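Local coordinates for protein Exo-beta-1,3-galactanase (Bifidobacterium bifidum, PDB 5FLW) that probably cleaves single galactose units from the non-reducing ends of beta-1,3-galactan chains, as a glycoside hydrolase of family 43, at residues A[3-8]-A[296-301]; A[17-22]-A[47-52]; A[129-134]-A[170-175]; A[194-199]-A[283-288]; A[210-215]-A[237-242]. One frame throughout, in Å; residues are numbered along the deposited sequence.

The chain folds into five antiparallel four-stranded sheets, the blades of a five-bladed beta-propeller characteristic of family 43. Interaction 1 joins the two ends of the chain, and the other four fall between its segments. Interaction 2 lies in and beside the first blade. Interaction 3 joins the second blade to the third, about 28 Å (centre to centre) from interaction 4, which joins the fourth to the fifth. Interaction 5 falls within interaction 4 in sequence and links a loop of the fourth blade to the connection into the fifth. Interactions 1 and 3 are farthest apart, about 39 Å between centres, on opposite sides of the molecule. Interactions 3 and 4 thus tie neighbouring blades.

Interaction 1 (A[3-8]-A[296-301]); sequences DRFGAF and DTYEGT
E299 OE2 is gripped by R4 NE at 2.9 Å and by water 1, which donates to it and to F5 O. R4 takes the carboxylate side-on, as a salt bridge. Its NE-H points almost straight at OE2 (171°), while R4 NH2 donates to E299 OE1 at 3.0 Å, on the syn side but tilted out of the carboxylate plane. The two flat groups are not coplanar: their planes lie 50° apart, and NE reaches OE2 from above the carboxylate plane. R4 runs extended, with CG anti to the backbone N (chi1 -171°), which lays the guanidinium over one face of the F8 ring. E299 OE1 also touches F8 CB. A leucine in place of R4 would probably leave the E299 carboxylate without its charged mate and uncover that face of F8.

Next to this, F5 CB sits over the face of Y298, 3.6 Å from the ring centroid. The backbones are tied by E299 N to F5 O (3.0 Å) and A7 N to E299 O (2.9 Å). G6 lies between, where a side chain would strike E299 O. Y298 also meets W294 edge-to-face. G6 and F8 bond through their backbones to Q280 and I278. The two chain ends thus pair by a single beta bridge, G6 with E299, against strand 278-286 in the fifth blade of the five-bladed propeller.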
# COMPACT_ATOMS: atom_id res chain seq x y z
N ASP A 3 8.21 3.25 -20.91
CA ASP A 3 7.70 3.42 -19.54
C ASP A 3 7.29 4.85 -19.29
O ASP A 3 7.74 5.76 -19.98
CB ASP A 3 8.79 3.08 -18.53
CG ASP A 3 9.31 1.68 -18.69
OD1 ASP A 3 8.49 0.74 -18.73
OD2 ASP A 3 10.55 1.53 -18.84
N ARG A 4 6.51 5.06 -18.24
CA ARG A 4 6.10 6.40 -17.85
C ARG A 4 6.61 6.64 -16.44
O ARG A 4 6.11 6.06 -15.48
CB ARG A 4 4.57 6.58 -17.92
CG ARG A 4 4.20 8.05 -17.73
CD ARG A 4 2.70 8.29 -17.61
NE ARG A 4 2.43 9.74 -17.60
CZ ARG A 4 1.23 10.29 -17.40
NH1 ARG A 4 0.16 9.52 -17.16
NH2 ARG A 4 1.11 11.62 -17.42
N PHE A 5 7.66 7.46 -16.32
CA PHE A 5 8.28 7.74 -15.04
C PHE A 5 8.25 9.23 -14.73
O PHE A 5 8.34 10.07 -15.63
CB PHE A 5 9.73 7.28 -15.00
CG PHE A 5 9.92 5.80 -15.18
CD1 PHE A 5 9.08 4.90 -14.50
CD2 PHE A 5 10.95 5.32 -15.99
CE1 PHE A 5 9.23 3.51 -14.65
CE2 PHE A 5 11.15 3.95 -16.15
CZ PHE A 5 10.28 3.02 -15.48
N GLY A 6 8.16 9.54 -13.43
CA GLY A 6 8.17 10.90 -12.92
C GLY A 6 6.98 11.15 -12.02
O GLY A 6 6.45 10.22 -11.39
N ALA A 7 6.57 12.42 -11.94
CA ALA A 7 5.44 12.86 -11.13
C ALA A 7 4.34 13.31 -12.09
O ALA A 7 4.59 14.10 -13.01
CB ALA A 7 5.86 14.02 -10.22
N PHE A 8 3.12 12.80 -11.89
CA PHE A 8 2.03 13.11 -12.81
C PHE A 8 0.71 12.70 -12.19
O PHE A 8 0.65 11.89 -11.24
CB PHE A 8 2.20 12.42 -14.18
CG PHE A 8 2.46 10.94 -14.09
CD1 PHE A 8 1.40 10.04 -13.99
CD2 PHE A 8 3.77 10.45 -14.09
CE1 PHE A 8 1.63 8.66 -13.90
CE2 PHE A 8 4.02 9.06 -14.00
CZ PHE A 8 2.95 8.17 -13.91
N ASP A 296 16.66 13.13 -15.55
CA ASP A 296 16.24 14.32 -16.29
C ASP A 296 15.11 14.06 -17.25
O ASP A 296 14.37 14.99 -17.61
CB ASP A 296 17.39 14.78 -17.19
CG ASP A 296 18.47 15.46 -16.44
OD1 ASP A 296 18.20 15.83 -15.27
OD2 ASP A 296 19.59 15.62 -17.00
N THR A 297 15.04 12.84 -17.79
CA THR A 297 14.02 12.48 -18.77
C THR A 297 12.64 12.27 -18.15
O THR A 297 11.65 12.18 -18.89
CB THR A 297 14.44 11.23 -19.52
OG1 THR A 297 14.49 10.13 -18.59
CG2 THR A 297 15.82 11.45 -20.14
N TYR A 298 12.54 12.15 -16.83
CA TYR A 298 11.25 11.93 -16.20
C TYR A 298 10.36 13.17 -16.31
O TYR A 298 10.84 14.30 -16.40
CB TYR A 298 11.46 11.55 -14.74
CG TYR A 298 12.18 10.23 -14.51
CD1 TYR A 298 12.55 9.42 -15.57
CD2 TYR A 298 12.47 9.79 -13.21
CE1 TYR A 298 13.20 8.22 -15.38
CE2 TYR A 298 13.10 8.57 -12.99
CZ TYR A 298 13.46 7.78 -14.08
OH TYR A 298 14.11 6.58 -13.88
N GLU A 299 9.05 12.95 -16.27
CA GLU A 299 8.11 14.07 -16.32
C GLU A 299 7.81 14.62 -14.92
O GLU A 299 8.08 13.98 -13.90
CB GLU A 299 6.85 13.68 -17.07
CG GLU A 299 5.94 12.77 -16.34
CD GLU A 299 4.77 12.36 -17.22
OE1 GLU A 299 3.76 13.08 -17.22
OE2 GLU A 299 4.88 11.34 -17.93
N GLY A 300 7.26 15.82 -14.89
CA GLY A 300 7.00 16.49 -13.62
C GLY A 300 8.30 16.95 -12.98
O GLY A 300 9.37 16.92 -13.58
N THR A 301 8.21 17.35 -11.71
CA THR A 301 9.34 17.94 -10.99
C THR A 301 9.62 17.18 -9.71
O THR A 301 8.72 16.55 -9.14
CB THR A 301 9.10 19.43 -10.68
OG1 THR A 301 7.83 19.59 -10.04
CG2 THR A 301 9.13 20.26 -11.96
O HOH W 1 7.42 10.00 -18.33

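Interaction 2 (A[17-22]-A[47-52]); sequences VAQLHG and GVCCYT
The backbone around Q19 and L20 makes two successive inverse gamma turns, and Q19 CA lies 6.6 Å from C49 CA of strand 48-53. The Y51 side chain lies between the two backbones. Its CG lies anti to the carbonyl carbon (chi1 -54°), and the ring reaches across to the loop. There Y51 OH accepts a nearly straight bond from Q19 N at 2.9 Å (168°), which satisfies a buried backbone amide. Water 2, in the plane of the ring at its edge, is 2.6 Å from the same Y51 OH and can donate to V17 O. The phenol oxygen meets the loop directly at Q19 N and, through the water, near V17 O.

Strand 48-53 is the third strand of the first four-stranded blade of the propeller. C49 and Y51 point to the loop, while V48 points away and packs on M97 and I99 of the second blade.

A18 CB lies over one face of the Y51 ring, toward its rim and 4.2 Å from the centroid. L20 CD2 approaches obliquely at 3.6 Å from Y51 CD1. L20 is also packed on A34 and W59. Q19 runs beside the tyrosine and points the same way. Its CB touches C49 SG at 4.0 Å. Beyond CG the chain bends (chi2 -63°) and carries the amide away from the strand, where Q19 OE1 accepts from K39 N.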
# COMPACT_ATOMS: atom_id res chain seq x y z
N VAL A 17 -9.82 11.20 -14.25
CA VAL A 17 -8.68 11.03 -13.37
C VAL A 17 -8.70 9.63 -12.75
O VAL A 17 -9.74 9.20 -12.22
CB VAL A 17 -8.69 12.14 -12.30
CG1 VAL A 17 -7.64 11.86 -11.21
CG2 VAL A 17 -8.48 13.51 -12.96
N ALA A 18 -7.57 8.90 -12.80
CA ALA A 18 -7.48 7.59 -12.15
C ALA A 18 -7.19 7.80 -10.66
O ALA A 18 -6.19 8.43 -10.30
CB ALA A 18 -6.38 6.71 -12.78
N GLN A 19 -8.08 7.28 -9.80
CA GLN A 19 -7.97 7.44 -8.35
C GLN A 19 -6.93 6.45 -7.78
O GLN A 19 -7.22 5.55 -6.97
CB GLN A 19 -9.35 7.31 -7.71
CG GLN A 19 -10.39 8.42 -8.08
CD GLN A 19 -9.98 9.82 -7.64
OE1 GLN A 19 -9.63 10.05 -6.49
NE2 GLN A 19 -9.99 10.77 -8.59
N LEU A 20 -5.69 6.63 -8.22
CA LEU A 20 -4.60 5.74 -7.83
C LEU A 20 -3.92 6.28 -6.55
O LEU A 20 -2.73 6.61 -6.54
CB LEU A 20 -3.60 5.55 -8.98
CG LEU A 20 -4.17 4.79 -10.18
CD1 LEU A 20 -3.33 5.00 -11.42
CD2 LEU A 20 -4.38 3.28 -9.89
N HIS A 21 -4.72 6.36 -5.48
CA HIS A 21 -4.30 6.95 -4.21
C HIS A 21 -4.27 5.87 -3.13
O HIS A 21 -5.25 5.14 -2.94
CB HIS A 21 -5.27 8.03 -3.75
CG HIS A 21 -5.64 9.01 -4.82
ND1 HIS A 21 -4.71 9.83 -5.44
CD2 HIS A 21 -6.85 9.34 -5.34
CE1 HIS A 21 -5.33 10.58 -6.33
NE2 HIS A 21 -6.64 10.32 -6.28
N GLY A 22 -3.14 5.80 -2.42
CA GLY A 22 -2.97 4.79 -1.38
C GLY A 22 -3.13 3.37 -1.88
O GLY A 22 -3.66 2.53 -1.16
N GLY A 47 -15.69 4.78 -1.60
CA GLY A 47 -15.51 3.54 -2.33
C GLY A 47 -14.05 3.28 -2.68
O GLY A 47 -13.16 4.14 -2.54
N VAL A 48 -13.82 2.04 -3.12
CA VAL A 48 -12.52 1.59 -3.61
C VAL A 48 -12.64 1.41 -5.12
O VAL A 48 -13.52 0.68 -5.60
CB VAL A 48 -12.09 0.28 -2.93
CG1 VAL A 48 -10.77 -0.22 -3.55
CG2 VAL A 48 -11.92 0.50 -1.42
N CYS A 49 -11.76 2.09 -5.85
CA CYS A 49 -11.68 2.03 -7.31
C CYS A 49 -10.68 0.96 -7.74
O CYS A 49 -9.58 0.88 -7.20
CB CYS A 49 -11.20 3.38 -7.84
SG CYS A 49 -12.41 4.70 -7.58
N CYS A 50 -11.05 0.21 -8.79
CA CYS A 50 -10.17 -0.80 -9.36
C CYS A 50 -9.76 -0.40 -10.78
O CYS A 50 -10.61 0.01 -11.58
CB CYS A 50 -10.87 -2.17 -9.40
SG CYS A 50 -9.92 -3.49 -10.15
N TYR A 51 -8.46 -0.53 -11.08
CA TYR A 51 -7.93 -0.33 -12.43
C TYR A 51 -7.00 -1.48 -12.80
O TYR A 51 -6.36 -2.08 -11.93
CB TYR A 51 -7.10 0.97 -12.55
CG TYR A 51 -7.86 2.19 -12.09
CD1 TYR A 51 -7.85 2.57 -10.74
CD2 TYR A 51 -8.64 2.94 -12.99
CE1 TYR A 51 -8.59 3.66 -10.30
CE2 TYR A 51 -9.39 4.02 -12.55
CZ TYR A 51 -9.33 4.38 -11.20
OH TYR A 51 -10.06 5.47 -10.79
N THR A 52 -6.92 -1.79 -14.09
CA THR A 52 -5.96 -2.78 -14.57
C THR A 52 -4.99 -2.17 -15.57
O THR A 52 -5.29 -1.17 -16.25
CB THR A 52 -6.64 -4.00 -15.21
OG1 THR A 52 -7.57 -3.55 -16.20
CG2 THR A 52 -7.38 -4.83 -14.14
O HOH W 2 -11.38 6.86 -12.57

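Interaction 3 (A[129-134]-A[170-175]); sequences ITWRGY and LTIVED
W131 turns its CG opposite the backbone nitrogen (chi1 -180°), which carries the indole across strand 172-175, and I172 sends its CG2 branch to meet it. I172 CG2 lies 3.5 Å from W131 CE3, approaching the six-membered ring obliquely. I172 O stands in the indole plane at the same end, 3.5 Å from W131 CZ3. The backbone of E174 and D175 passes over one ring face, with D175 N toward its rim. R132 CG lies over the opposite face. D175 CB reaches W131 NE1 at 3.6 Å. The indole N-H is satisfied through water 3, which accepts from W131 NE1 at 2.8 Å and donates to D175 OD2 at 2.7 Å. The other oxygen, D175 OD1, bonds to H161.

I129 adds an apolar contact, with I129 CD1 at 4.1 Å from I172 CD1. Replacing W131 by an alanine would probably open a gap beside I172 and leave water 3 without the donor that ties the loop to D175.

The loop is bent by a type I' turn from W131 to Y134, closed by Y134 N to W131 O at 2.8 Å. On the other segment V173 and E174 both face R164, a classic beta bulge. The contact joins the end of strand 124-129, outermost in the second blade, to strand 172-179, outermost in the third: surface packing between neighbouring blades of a beta-propeller.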
# COMPACT_ATOMS: atom_id res chain seq x y z
N ILE A 129 -11.72 -5.68 12.41
CA ILE A 129 -10.92 -6.46 13.34
C ILE A 129 -9.74 -5.62 13.84
O ILE A 129 -9.31 -4.66 13.19
CB ILE A 129 -10.39 -7.77 12.70
CG1 ILE A 129 -9.23 -7.53 11.72
CG2 ILE A 129 -11.57 -8.59 12.05
CD1 ILE A 129 -8.67 -8.82 11.06
N THR A 130 -9.23 -6.02 15.00
CA THR A 130 -7.94 -5.55 15.52
C THR A 130 -7.22 -6.77 16.07
O THR A 130 -7.85 -7.80 16.33
CB THR A 130 -8.08 -4.51 16.68
OG1 THR A 130 -8.44 -5.19 17.89
CG2 THR A 130 -9.12 -3.47 16.40
N TRP A 131 -5.90 -6.66 16.25
CA TRP A 131 -5.15 -7.62 17.05
C TRP A 131 -5.14 -7.11 18.49
O TRP A 131 -4.60 -6.03 18.76
CB TRP A 131 -3.72 -7.78 16.52
CG TRP A 131 -2.89 -8.76 17.30
CD1 TRP A 131 -1.90 -8.48 18.20
CD2 TRP A 131 -2.96 -10.20 17.22
NE1 TRP A 131 -1.34 -9.65 18.69
CE2 TRP A 131 -1.97 -10.72 18.10
CE3 TRP A 131 -3.74 -11.09 16.50
CZ2 TRP A 131 -1.77 -12.09 18.27
CZ3 TRP A 131 -3.54 -12.46 16.67
CH2 TRP A 131 -2.57 -12.95 17.56
N ARG A 132 -5.77 -7.85 19.41
CA ARG A 132 -5.70 -7.57 20.85
C ARG A 132 -6.31 -6.21 21.26
O ARG A 132 -6.05 -5.74 22.38
CB ARG A 132 -4.28 -7.71 21.38
CG ARG A 132 -3.82 -9.14 21.33
CD ARG A 132 -2.41 -9.31 21.82
NE ARG A 132 -2.24 -8.97 23.22
CZ ARG A 132 -2.43 -9.82 24.24
NH1 ARG A 132 -2.83 -11.08 24.01
NH2 ARG A 132 -2.23 -9.42 25.49
N GLY A 133 -7.10 -5.59 20.39
CA GLY A 133 -7.58 -4.24 20.62
C GLY A 133 -6.62 -3.14 20.20
O GLY A 133 -6.95 -1.96 20.37
N TYR A 134 -5.44 -3.48 19.65
CA TYR A 134 -4.43 -2.48 19.32
C TYR A 134 -4.87 -1.62 18.14
O TYR A 134 -5.60 -2.07 17.24
CB TYR A 134 -3.09 -3.14 18.97
CG TYR A 134 -2.48 -4.00 20.07
CD1 TYR A 134 -2.83 -3.80 21.39
CD2 TYR A 134 -1.53 -4.97 19.78
CE1 TYR A 134 -2.27 -4.58 22.41
CE2 TYR A 134 -0.98 -5.73 20.76
CZ TYR A 134 -1.34 -5.54 22.08
OH TYR A 134 -0.78 -6.33 23.06
N LEU A 170 -8.97 -14.42 6.35
CA LEU A 170 -10.05 -13.55 6.85
C LEU A 170 -9.75 -12.91 8.21
O LEU A 170 -10.45 -11.97 8.61
CB LEU A 170 -11.37 -14.32 6.98
CG LEU A 170 -11.90 -14.94 5.69
CD1 LEU A 170 -13.18 -15.69 6.00
CD2 LEU A 170 -12.12 -13.89 4.64
N THR A 171 -8.72 -13.40 8.92
CA THR A 171 -8.34 -12.82 10.21
C THR A 171 -6.85 -13.06 10.45
O THR A 171 -6.15 -13.64 9.61
CB THR A 171 -9.25 -13.33 11.34
OG1 THR A 171 -9.03 -12.50 12.48
CG2 THR A 171 -8.96 -14.79 11.66
N ILE A 172 -6.36 -12.57 11.60
CA ILE A 172 -4.95 -12.57 11.98
C ILE A 172 -4.72 -13.62 13.06
O ILE A 172 -5.50 -13.72 14.01
CB ILE A 172 -4.58 -11.18 12.53
CG1 ILE A 172 -4.79 -10.12 11.47
CG2 ILE A 172 -3.15 -11.16 13.09
CD1 ILE A 172 -4.73 -8.70 12.11
N VAL A 173 -3.63 -14.37 12.93
CA VAL A 173 -3.31 -15.46 13.86
C VAL A 173 -1.95 -15.30 14.53
O VAL A 173 -1.65 -16.06 15.47
CB VAL A 173 -3.44 -16.86 13.20
CG1 VAL A 173 -4.86 -17.10 12.63
CG2 VAL A 173 -2.37 -17.09 12.14
N GLU A 174 -1.12 -14.33 14.12
CA GLU A 174 0.19 -14.19 14.74
C GLU A 174 0.71 -12.77 14.58
O GLU A 174 0.63 -12.18 13.50
CB GLU A 174 1.21 -15.18 14.16
CG GLU A 174 2.53 -15.16 14.89
CD GLU A 174 3.64 -15.85 14.13
OE1 GLU A 174 3.34 -16.54 13.12
OE2 GLU A 174 4.81 -15.69 14.53
N ASP A 175 1.27 -12.24 15.67
CA ASP A 175 2.00 -10.96 15.64
C ASP A 175 3.46 -11.33 15.34
O ASP A 175 4.23 -11.70 16.23
CB ASP A 175 1.79 -10.21 16.96
CG ASP A 175 2.28 -8.77 16.95
OD1 ASP A 175 2.62 -8.21 15.87
OD2 ASP A 175 2.26 -8.16 18.04
O HOH W 3 1.01 -9.38 20.15

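Interaction 4 (A[194-199]-A[283-288]); sequences IKKDGL and ISIADG
I194 and I285 reach toward each other tip to tip, with their CD1 atoms 4.0 Å apart. K196 slides past I285 in the opposite direction. Its methylene chain lies along the I285 carbonyl, with K196 CE at 3.5 Å from I285 O. Water 4 lies 2.7 Å from I285 O, to which it can donate, and makes a weak, long contact with K196 NZ. At the far end L199 CD2 rests on G288 CA at 3.5 Å. The contact is mostly apolar, with the short strand segments 8.7 Å apart at closest approach and inclined at 48°.

It is packing between blades of the propeller. Strand 191-196 is the first, edge strand of the fourth blade, and strand 278-286 belongs to the fifth.

The next layer sets these groups in place. A type I' turn from K196 to L199 closes the hairpin, with K196 N bonded to L199 O at 2.9 Å and L199 N to K196 O at 3.0 Å. The ammonium of K196 is held by a salt bridge to E259 and a bond to S258 O. G288 is tied through its N to Y201 OH, and at its backbone angles a side chain would jam against the preceding carbonyl, which calls for glycine. F261 and V248 of the fifth blade pack on both I194 and I285.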
# COMPACT_ATOMS: atom_id res chain seq x y z
N ILE A 194 8.81 -6.32 -0.19
CA ILE A 194 9.12 -7.22 -1.30
C ILE A 194 10.20 -8.19 -0.82
O ILE A 194 10.78 -8.03 0.26
CB ILE A 194 9.56 -6.50 -2.62
CG1 ILE A 194 10.85 -5.68 -2.42
CG2 ILE A 194 8.44 -5.64 -3.20
CD1 ILE A 194 12.13 -6.44 -2.62
N LYS A 195 10.42 -9.22 -1.62
CA LYS A 195 11.44 -10.22 -1.35
C LYS A 195 12.29 -10.45 -2.60
O LYS A 195 11.76 -10.55 -3.71
CB LYS A 195 10.79 -11.57 -0.98
CG LYS A 195 11.69 -12.58 -0.22
CD LYS A 195 10.98 -13.92 -0.12
CE LYS A 195 11.71 -14.89 0.77
NZ LYS A 195 10.96 -16.14 1.06
N LYS A 196 13.60 -10.53 -2.41
CA LYS A 196 14.51 -10.82 -3.51
C LYS A 196 15.63 -11.73 -3.00
O LYS A 196 16.36 -11.36 -2.07
CB LYS A 196 15.11 -9.55 -4.11
CG LYS A 196 16.01 -9.81 -5.30
CD LYS A 196 16.82 -8.57 -5.63
CE LYS A 196 17.91 -8.84 -6.64
NZ LYS A 196 17.35 -9.47 -7.86
N ASP A 197 15.76 -12.90 -3.62
CA ASP A 197 16.86 -13.83 -3.31
C ASP A 197 16.98 -14.08 -1.81
O ASP A 197 18.06 -14.00 -1.22
CB ASP A 197 18.18 -13.36 -3.92
CG ASP A 197 19.29 -14.39 -3.76
OD1 ASP A 197 18.97 -15.59 -3.66
OD2 ASP A 197 20.50 -13.97 -3.74
N GLY A 198 15.83 -14.36 -1.19
CA GLY A 198 15.79 -14.73 0.21
C GLY A 198 15.81 -13.59 1.20
O GLY A 198 15.71 -13.85 2.41
N LEU A 199 15.94 -12.33 0.76
CA LEU A 199 16.01 -11.18 1.65
C LEU A 199 14.73 -10.36 1.49
O LEU A 199 14.33 -10.04 0.37
CB LEU A 199 17.21 -10.29 1.33
CG LEU A 199 17.57 -9.23 2.36
CD1 LEU A 199 18.15 -9.89 3.59
CD2 LEU A 199 18.54 -8.23 1.80
N ILE A 283 12.92 1.46 -9.14
CA ILE A 283 13.73 1.46 -7.93
C ILE A 283 14.70 0.29 -8.02
O ILE A 283 14.32 -0.82 -8.42
CB ILE A 283 12.86 1.44 -6.65
CG1 ILE A 283 13.73 1.62 -5.39
CG2 ILE A 283 12.03 0.18 -6.55
CD1 ILE A 283 12.96 1.85 -4.10
N SER A 284 15.97 0.55 -7.74
CA SER A 284 17.01 -0.46 -7.84
C SER A 284 17.14 -1.20 -6.50
O SER A 284 17.24 -0.56 -5.44
CB SER A 284 18.32 0.19 -8.27
OG SER A 284 19.40 -0.58 -7.81
N ILE A 285 17.13 -2.53 -6.55
CA ILE A 285 17.15 -3.39 -5.37
C ILE A 285 18.09 -4.56 -5.63
O ILE A 285 17.85 -5.36 -6.54
CB ILE A 285 15.73 -3.90 -5.02
CG1 ILE A 285 14.80 -2.70 -4.74
CG2 ILE A 285 15.76 -4.94 -3.90
CD1 ILE A 285 13.44 -3.08 -4.33
N ALA A 286 19.18 -4.63 -4.86
CA ALA A 286 20.18 -5.68 -5.03
C ALA A 286 21.07 -5.72 -3.80
O ALA A 286 21.48 -4.66 -3.30
CB ALA A 286 21.02 -5.42 -6.29
N ASP A 287 21.31 -6.94 -3.27
CA ASP A 287 22.31 -7.19 -2.22
C ASP A 287 22.08 -6.36 -0.96
O ASP A 287 23.02 -5.84 -0.36
CB ASP A 287 23.75 -7.03 -2.72
CG ASP A 287 23.99 -7.75 -4.03
OD1 ASP A 287 23.70 -8.97 -4.10
OD2 ASP A 287 24.46 -7.10 -5.00
N GLY A 288 20.82 -6.22 -0.55
CA GLY A 288 20.50 -5.50 0.66
C GLY A 288 20.45 -4.01 0.50
O GLY A 288 20.22 -3.30 1.50
O HOH W 4 17.58 -6.20 -9.05

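Interaction 5 (A[210-215]-A[237-242]); sequences WDTNDN and GAKTYD
From CB outward, K239 lies against T212. Its CB is 3.5 Å from T212 OG1. The chain then bends (chi2 -63°), so that CG, CD and CE follow the T212 carbonyl, with K239 CD at 3.3 Å from T212 O. At the tip, K239 NZ donates to water 6 at 2.6 Å, and this water donates in turn to D214 OD2. Lysine and aspartate therefore meet through a water, their charged atoms not touching.

D214 holds the backbone of the other segment with both oxygens. D214 OD2 accepts a straight bond from G237 N at 2.9 Å (170°), on the syn side. D214 OD1 accepts from K239 N at 2.8 Å, met nearly head-on to its C-O bond and with a bent angle at the hydrogen (134°). Water 5 accepts from T240 N, and its short contact with D214 OD1 is doubtful. The bonds from D214 fasten the start of segment 239-242, whose residues all have positive phi and psi. It is a single, weakly bonded turn of left-handed helix, and it leads directly into strand 244-250 of the fifth propeller blade. Segment 210-215 is the loop ahead of strand 216-220 in the fourth.

T240 OG1 donates to N213 O at 2.7 Å, in the plane of the carbonyl. The same hydroxyl lies against the N215 side chain, which crosses T240 at about a right angle and whose OD1 accepts from V245 N. Farther along, T212 OG1 donates to D242 OD1 at 2.7 Å, on the anti side. The other oxygen, D242 OD2, forms a salt bridge with R304.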
# COMPACT_ATOMS: atom_id res chain seq x y z
N TRP A 210 1.28 16.01 6.84
CA TRP A 210 1.18 16.29 5.41
C TRP A 210 2.52 16.48 4.70
O TRP A 210 2.63 16.23 3.51
CB TRP A 210 0.24 17.48 5.15
CG TRP A 210 -1.18 17.16 5.51
CD1 TRP A 210 -1.79 17.41 6.70
CD2 TRP A 210 -2.16 16.53 4.68
NE1 TRP A 210 -3.09 16.97 6.66
CE2 TRP A 210 -3.34 16.43 5.43
CE3 TRP A 210 -2.15 16.04 3.37
CZ2 TRP A 210 -4.50 15.86 4.92
CZ3 TRP A 210 -3.30 15.47 2.87
CH2 TRP A 210 -4.46 15.39 3.64
N ASP A 211 3.54 16.91 5.44
CA ASP A 211 4.87 17.08 4.87
C ASP A 211 5.45 15.74 4.43
O ASP A 211 5.28 14.70 5.09
CB ASP A 211 5.79 17.73 5.90
CG ASP A 211 5.38 19.18 6.23
OD1 ASP A 211 4.88 19.93 5.34
OD2 ASP A 211 5.55 19.57 7.41
N THR A 212 6.14 15.75 3.29
CA THR A 212 6.90 14.60 2.86
C THR A 212 8.23 14.56 3.62
O THR A 212 8.72 15.57 4.14
CB THR A 212 7.09 14.65 1.34
OG1 THR A 212 7.60 15.94 0.98
CG2 THR A 212 5.75 14.44 0.63
N ASN A 213 8.82 13.36 3.68
CA ASN A 213 10.04 13.13 4.45
C ASN A 213 10.91 12.13 3.71
O ASN A 213 10.51 11.53 2.71
CB ASN A 213 9.71 12.64 5.88
CG ASN A 213 8.90 11.32 5.89
OD1 ASN A 213 9.44 10.24 5.64
ND2 ASN A 213 7.63 11.42 6.23
N ASP A 214 12.13 11.94 4.23
CA ASP A 214 13.03 10.95 3.67
C ASP A 214 12.57 9.58 4.17
O ASP A 214 12.76 9.23 5.35
CB ASP A 214 14.47 11.25 4.07
CG ASP A 214 15.02 12.51 3.43
OD1 ASP A 214 14.58 12.89 2.31
OD2 ASP A 214 15.95 13.11 4.04
N ASN A 215 11.93 8.82 3.28
CA ASN A 215 11.45 7.49 3.63
C ASN A 215 12.63 6.52 3.78
O ASN A 215 13.75 6.76 3.30
CB ASN A 215 10.47 6.98 2.56
CG ASN A 215 9.17 7.83 2.44
OD1 ASN A 215 8.37 7.57 1.55
ND2 ASN A 215 8.98 8.82 3.32
N GLY A 237 17.38 14.63 1.99
CA GLY A 237 16.77 15.90 1.71
C GLY A 237 15.86 15.91 0.50
O GLY A 237 15.15 16.90 0.30
N ALA A 238 15.86 14.84 -0.31
CA ALA A 238 14.95 14.78 -1.45
C ALA A 238 13.50 14.52 -1.03
O ALA A 238 12.61 14.60 -1.88
CB ALA A 238 15.35 13.71 -2.46
N LYS A 239 13.25 14.19 0.24
CA LYS A 239 11.90 13.86 0.73
C LYS A 239 11.24 12.78 -0.13
O LYS A 239 10.04 12.85 -0.43
CB LYS A 239 10.99 15.10 0.82
CG LYS A 239 11.52 16.30 1.57
CD LYS A 239 11.78 16.02 3.01
CE LYS A 239 12.19 17.34 3.71
NZ LYS A 239 12.86 17.14 5.05
N THR A 240 12.02 11.76 -0.54
CA THR A 240 11.51 10.67 -1.38
C THR A 240 10.93 11.24 -2.68
O THR A 240 9.85 10.85 -3.14
CB THR A 240 10.48 9.80 -0.63
OG1 THR A 240 10.88 9.65 0.74
CG2 THR A 240 10.41 8.41 -1.25
N TYR A 241 11.63 12.24 -3.24
CA TYR A 241 11.15 12.98 -4.41
C TYR A 241 9.77 13.59 -4.17
O TYR A 241 8.85 13.52 -5.00
CB TYR A 241 11.25 12.16 -5.70
CG TYR A 241 12.71 11.89 -5.97
CD1 TYR A 241 13.55 12.95 -6.28
CD2 TYR A 241 13.26 10.62 -5.83
CE1 TYR A 241 14.90 12.74 -6.50
CE2 TYR A 241 14.60 10.39 -6.05
CZ TYR A 241 15.43 11.46 -6.38
OH TYR A 241 16.80 11.31 -6.62
N ASP A 242 9.64 14.21 -2.98
CA ASP A 242 8.42 14.88 -2.53
C ASP A 242 7.20 13.97 -2.67
O ASP A 242 6.21 14.30 -3.33
CB ASP A 242 8.23 16.24 -3.21
CG ASP A 242 7.07 17.03 -2.61
OD1 ASP A 242 6.70 16.79 -1.44
OD2 ASP A 242 6.53 17.91 -3.32
O HOH W 5 14.71 11.10 0.53
O HOH W 6 15.08 15.84 4.88